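N-acetylmuramoyl-L-alanine amidase (Peptoclostridium difficile, PDB 4RN7) probably cleaves the amide bond between N-acetylmuramic acid and L-alanine in peptidoglycan, this chain being the zinc-binding amidase domain of a longer, probably membrane-anchored protein. Local coordinates at residues G173-Q176 against G177-Y181; K37-A40 against N41-K45; N101-T104 against D105-E109. All coordinates share one frame; numbering follows the deposited sequence. Where two conformers were deposited one is given.

Interaction 1: residues G173-Q176 against G177-Y181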
# COMPACT_ATOMS: atom_id res chain seq x y z
N GLY A 173 -8.66 -3.17 -7.05
CA GLY A 173 -9.38 -2.31 -6.13
C GLY A 173 -8.59 -1.06 -5.79
O GLY A 173 -9.13 0.05 -5.77
N ILE A 174 -7.30 -1.24 -5.52
CA ILE A 174 -6.43 -0.10 -5.23
C ILE A 174 -6.33 0.85 -6.42
O ILE A 174 -6.45 2.07 -6.26
CB ILE A 174 -5.03 -0.56 -4.81
CG1 ILE A 174 -5.10 -1.39 -3.52
CG2 ILE A 174 -4.11 0.64 -4.61
CD1 ILE A 174 -3.80 -2.12 -3.20
N VAL A 175 -6.12 0.29 -7.61
CA VAL A 175 -6.07 1.11 -8.83
C VAL A 175 -7.32 1.99 -8.95
O VAL A 175 -7.21 3.20 -9.13
CB VAL A 175 -5.96 0.25 -10.09
CG1 VAL A 175 -6.10 1.11 -11.33
CG2 VAL A 175 -4.63 -0.47 -10.10
N GLN A 176 -8.49 1.37 -8.82
CA GLN A 176 -9.73 2.12 -9.01
C GLN A 176 -9.91 3.19 -7.95
O GLN A 176 -10.44 4.26 -8.24
CB GLN A 176 -10.93 1.17 -9.05
CG GLN A 176 -10.95 0.29 -10.30
CD GLN A 176 -10.86 1.10 -11.59
OE1 GLN A 176 -11.34 2.23 -11.67
NE2 GLN A 176 -10.24 0.51 -12.61
N GLY A 177 -9.44 2.93 -6.73
CA GLY A 177 -9.51 3.92 -5.67
C GLY A 177 -8.62 5.11 -5.96
O GLY A 177 -9.01 6.27 -5.80
N VAL A 178 -7.39 4.82 -6.38
CA VAL A 178 -6.46 5.88 -6.76
C VAL A 178 -6.99 6.71 -7.92
O VAL A 178 -6.95 7.94 -7.87
CB VAL A 178 -5.10 5.28 -7.13
CG1 VAL A 178 -4.17 6.36 -7.69
CG2 VAL A 178 -4.48 4.63 -5.92
N LEU A 179 -7.49 6.05 -8.96
CA LEU A 179 -7.98 6.75 -10.14
C LEU A 179 -9.19 7.61 -9.80
O LEU A 179 -9.34 8.72 -10.33
CB LEU A 179 -8.35 5.75 -11.25
CG LEU A 179 -7.23 4.97 -11.92
CD1 LEU A 179 -7.78 3.99 -12.93
CD2 LEU A 179 -6.27 5.93 -12.59
N SER A 180 -10.04 7.10 -8.92
CA SER A 180 -11.21 7.82 -8.46
C SER A 180 -10.81 9.05 -7.65
O SER A 180 -11.47 10.09 -7.72
CB SER A 180 -12.10 6.90 -7.63
OG SER A 180 -13.20 7.61 -7.09
N TYR A 181 -9.73 8.94 -6.89
CA TYR A 181 -9.20 10.10 -6.17
C TYR A 181 -8.65 11.13 -7.15
O TYR A 181 -9.02 12.31 -7.10
CB TYR A 181 -8.11 9.69 -5.17
CG TYR A 181 -7.48 10.89 -4.49
CD1 TYR A 181 -8.13 11.54 -3.44
CD2 TYR A 181 -6.25 11.39 -4.90
CE1 TYR A 181 -7.57 12.64 -2.82
CE2 TYR A 181 -5.68 12.49 -4.28
CZ TYR A 181 -6.34 13.11 -3.25
OH TYR A 181 -5.78 14.21 -2.63

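Interaction 2: residues K37-A40 against N41-K45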
# COMPACT_ATOMS: atom_id res chain seq x y z
N LYS A 37 3.92 -4.93 -7.40
CA LYS A 37 4.21 -5.12 -8.82
C LYS A 37 2.93 -5.18 -9.63
O LYS A 37 2.86 -4.63 -10.73
CB LYS A 37 5.06 -6.37 -9.04
CG LYS A 37 6.54 -6.15 -8.76
CD LYS A 37 7.35 -7.41 -8.99
CE LYS A 37 8.84 -7.14 -8.81
NZ LYS A 37 9.65 -8.39 -8.83
N LYS A 38 1.92 -5.86 -9.10
CA LYS A 38 0.63 -5.93 -9.78
C LYS A 38 -0.01 -4.55 -9.84
O LYS A 38 -0.54 -4.16 -10.88
CB LYS A 38 -0.30 -6.92 -9.08
CG LYS A 38 0.08 -8.37 -9.32
CD LYS A 38 -1.03 -9.32 -8.84
CE LYS A 38 -0.64 -10.77 -9.06
NZ LYS A 38 0.65 -11.10 -8.41
N LEU A 39 0.06 -3.81 -8.73
CA LEU A 39 -0.48 -2.46 -8.68
C LEU A 39 0.25 -1.57 -9.69
O LEU A 39 -0.39 -0.86 -10.47
CB LEU A 39 -0.36 -1.89 -7.26
CG LEU A 39 -0.73 -0.43 -7.02
CD1 LEU A 39 -2.13 -0.15 -7.53
CD2 LEU A 39 -0.63 -0.11 -5.52
N ALA A 40 1.58 -1.62 -9.69
CA ALA A 40 2.37 -0.81 -10.63
C ALA A 40 2.05 -1.11 -12.09
O ALA A 40 1.89 -0.20 -12.91
CB ALA A 40 3.88 -0.98 -10.37
N ASN A 41 1.96 -2.39 -12.42
CA ASN A 41 1.65 -2.79 -13.79
C ASN A 41 0.28 -2.30 -14.24
O ASN A 41 0.13 -1.85 -15.37
CB ASN A 41 1.74 -4.31 -13.95
CG ASN A 41 1.53 -4.76 -15.39
OD1 ASN A 41 0.63 -5.55 -15.68
ND2 ASN A 41 2.34 -4.23 -16.29
N LYS A 42 -0.70 -2.37 -13.35
CA LYS A 42 -2.05 -1.91 -13.68
C LYS A 42 -2.12 -0.40 -13.86
O LYS A 42 -2.75 0.09 -14.80
CB LYS A 42 -3.07 -2.37 -12.63
CG LYS A 42 -3.35 -3.86 -12.63
CD LYS A 42 -4.50 -4.18 -11.66
CE LYS A 42 -4.62 -5.68 -11.41
NZ LYS A 42 -4.72 -6.48 -12.66
N LEU A 43 -1.47 0.35 -12.97
CA LEU A 43 -1.47 1.81 -13.07
C LEU A 43 -0.77 2.28 -14.34
O LEU A 43 -1.22 3.23 -14.99
CB LEU A 43 -0.81 2.43 -11.85
CG LEU A 43 -1.65 2.42 -10.58
CD1 LEU A 43 -0.79 2.76 -9.37
CD2 LEU A 43 -2.81 3.40 -10.70
N SER A 44 0.31 1.61 -14.71
CA SER A 44 1.10 2.04 -15.86
C SER A 44 0.32 1.92 -17.16
O SER A 44 0.68 2.55 -18.16
CB SER A 44 2.41 1.25 -15.94
OG SER A 44 2.18 -0.03 -16.49
N LYS A 45 -0.75 1.13 -17.16
CA LYS A 45 -1.58 0.95 -18.35
C LYS A 45 -2.57 2.09 -18.54
O LYS A 45 -3.11 2.29 -19.64
CB LYS A 45 -2.34 -0.39 -18.29
CG LYS A 45 -1.45 -1.62 -18.29
CD LYS A 45 -2.26 -2.91 -18.40

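Interaction 3: residues N101-T104 against D105-E109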
# COMPACT_ATOMS: atom_id res chain seq x y z
N ASN A 101 -0.89 11.85 10.59
CA ASN A 101 -1.64 12.56 11.62
C ASN A 101 -2.20 13.90 11.16
O ASN A 101 -1.46 14.73 10.61
CB ASN A 101 -0.75 12.80 12.85
CG ASN A 101 -0.48 11.53 13.64
OD1 ASN A 101 -1.10 10.49 13.42
ND2 ASN A 101 0.44 11.62 14.60
N LYS A 102 -3.49 14.11 11.39
CA LYS A 102 -4.15 15.40 11.13
C LYS A 102 -3.97 15.91 9.70
O LYS A 102 -3.87 17.12 9.47
CB LYS A 102 -3.66 16.46 12.12
CG LYS A 102 -4.04 16.18 13.57
CD LYS A 102 -3.40 17.22 14.49
CE LYS A 102 -4.15 17.32 15.81
NZ LYS A 102 -3.55 18.38 16.68
N ALA A 103 -3.94 15.00 8.74
CA ALA A 103 -3.70 15.37 7.35
C ALA A 103 -4.79 16.30 6.81
O ALA A 103 -5.98 15.98 6.86
CB ALA A 103 -3.59 14.13 6.48
N THR A 104 -4.36 17.45 6.28
CA THR A 104 -5.27 18.42 5.68
C THR A 104 -5.09 18.49 4.16
O THR A 104 -5.81 19.22 3.48
CB THR A 104 -5.04 19.84 6.27
OG1 THR A 104 -3.68 20.24 6.08
CG2 THR A 104 -5.36 19.86 7.75
N ASP A 105 -4.15 17.71 3.64
CA ASP A 105 -3.75 17.82 2.23
C ASP A 105 -4.53 16.93 1.27
O ASP A 105 -4.28 16.94 0.07
CB ASP A 105 -2.24 17.55 2.09
CG ASP A 105 -1.89 16.07 2.22
OD1 ASP A 105 -2.68 15.29 2.80
OD2 ASP A 105 -0.80 15.67 1.75
N GLY A 106 -5.46 16.15 1.81
CA GLY A 106 -6.24 15.25 0.97
C GLY A 106 -5.89 13.79 1.17
O GLY A 106 -6.52 12.90 0.58
N SER A 107 -4.87 13.54 2.00
CA SER A 107 -4.49 12.17 2.37
C SER A 107 -5.64 11.40 2.99
O SER A 107 -5.82 10.20 2.73
CB SER A 107 -3.31 12.20 3.35
OG SER A 107 -2.14 12.72 2.75
N LYS A 108 -6.41 12.07 3.84
CA LYS A 108 -7.53 11.42 4.51
C LYS A 108 -8.58 11.01 3.48
O LYS A 108 -9.13 9.90 3.54
CB LYS A 108 -8.14 12.35 5.56
CG LYS A 108 -9.38 11.79 6.26
CD LYS A 108 -9.83 12.69 7.40
CE LYS A 108 -10.95 12.04 8.20
NZ LYS A 108 -11.29 12.80 9.44
N GLU A 109 -8.84 11.91 2.53
CA GLU A 109 -9.79 11.64 1.46
C GLU A 109 -9.30 10.49 0.55
O GLU A 109 -10.08 9.61 0.17
CB GLU A 109 -10.03 12.92 0.65
CG GLU A 109 -10.83 14.01 1.39
CD GLU A 109 -10.14 14.58 2.62
OE1 GLU A 109 -8.89 14.69 2.63
OE2 GLU A 109 -10.84 14.92 3.60
O HOH W 1 -6.75 15.05 4.25

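Interaction 1: residues G173-Q176 against G177-Y181
Val175 and Leu179, one helical turn apart, lie side by side and point the same way: Val175 CG1 meets Leu179 CD1 at 3.7 Å, branch against branch. Val175 sends CG1 out anti to its backbone N (chi1 173°), over the start of the next turn, where Leu179 arrives; the CG of Leu179 also rests on the main chain, 3.3 Å from Val175 O. Ile174 and Val178 repeat the pairing more loosely, with their CG2 methyls 4.2 Å apart. The tighter approach of Val178 is to the peptide, its CG2 lying 3.2 Å from Ile174 O. Behind these side chains run the consecutive i to i+4 backbone bonds of the alpha helix 164-185, Val178 N to Ile174 O and Leu179 N to Val175 O both at 2.9 Å, with Gly177 N to Gly173 O and Ser180 N to Gln176 O on either end of the row. This helix packs on the mixed beta sheet of the Amidase_3 domain, touching helix 28-44 along one flank and helix 107-122 along another. Ile174 sits where all three elements converge, against Leu39, Ile81 and Ile118, and Val175 faces Leu39, Lys42 and Leu43. Gln176 belongs to the more open side. Its chain bends at chi2 (-54°), bringing OE1 to within 4.2 Å of Leu179 CD1, a loose contact in which the two side chains pass at a slant, while NE2 is held by Glu172 OE2, one turn back. Farther along the helix, the side chain of Tyr181 touches Leu110, Val77 and Pro143. The zinc ion bound by His12, Glu28 and His82 lies about 14 Å from the Ile174 side chain.

Interaction 2: residues K37-A40 against N41-K45
Leu39 and Leu43 lie side by side on the buried side of helix 28-44, pointing the same way, their CD1 methyls 3.7 Å apart. The two reach this position by different torsions: Leu39 has CG anti to the backbone N (chi1 174°), which leans it toward the following turn, whereas Leu43 has CG beside its own N (chi1 -75°) and leans back, its CG 3.5 Å from Leu39 O. Beneath them Leu43 N donates to Leu39 O at 3.0 Å, and the bonds from Asn41, Lys42 and Ser44 to Lys37, Lys38 and Ala40 complete the turn. Lys42 contributes its aliphatic part, CG lying 3.3 Å from Lys38 O, and its amine swings away from the contact to a salt bridge with Asp168. Lys38 likewise sends NZ outward, to Glu164 and Gln167. The solvent side is looser. There Asn41 touches the preceding turn mainly through CB, 3.4 Å from Lys37 O, and its amide leads away from the helix. In the conformer described, Ser44 OG, near the end of the helix, lies 3.0 Å from Asn41 O, above the carbonyl plane; both residues were modelled in two conformers, so this bond is doubtful. The helix is the crossover of a beta-alpha-beta unit between strands 4-10 and 49-53. Leu43 packs on Val6 and Ile8 of the first strand and on Ile49 and Val51 of the second, Ala40 covers Val51 and Val53, and the lysine salt bridges tie the flank of the helix to helix 164-185.

Interaction 3: residues N101-T104 against D105-E109
From Ala103 to Ser107 the backbone leaves an extended path and folds back through Thr104 and Asp105, both with psi near zero, then through Gly106 at phi 109°, a region open chiefly to glycine, before entering helix 107-122. Across this bend Ala103 CB lies against Ser107 CB at 3.7 Å, with Asp105 OD1 4.0 Å from the same Ala103 CB. Asp105 forms an Asx turn at the start of the helix: OD1 accepts from Ser107 N at 2.9 Å, met from above the carboxylate plane, and from Ser107 OG at 2.6 Å on the syn lone pair. Its chi1 of 74° places CG between the backbone N and carbonyl carbon, turning the carboxylate toward the helix entrance, just before the N-cap residue Gly106. OD2 forms a salt bridge with Arg100, so the charged carboxylate is probably favoured. Ser107 OG is also bonded to Ala144 N. One water joins loop and helix, donating to Ala103 O (2.9 Å) and Glu109 OE1 (2.7 Å) and accepting from Gly106 N and Lys108 N. Thr104 OG1 binds a buffer molecule, probably from crystallisation.

Overall arrangement
Following the chain from the N terminus, interaction 2 comes first, in the helix between strands 4-10 and 49-53; interaction 3 follows where strand 95-99 turns into helix 107-122; interaction 1 lies last, in the C-terminal helix. Each is local, so none closes a long loop, and the three run in series without nesting or crossing. In space interaction 1 is the middle member. It packs on interaction 2 through Val175 CG2 and Lys42 CB, 3.5 Å apart, and Tyr181 OH packs near Gly106 O, 3.5 Å away, at interaction 3. Interactions 2 and 3 do not touch, their nearest atoms about 14 Å apart, so helix 164-185 bridges them.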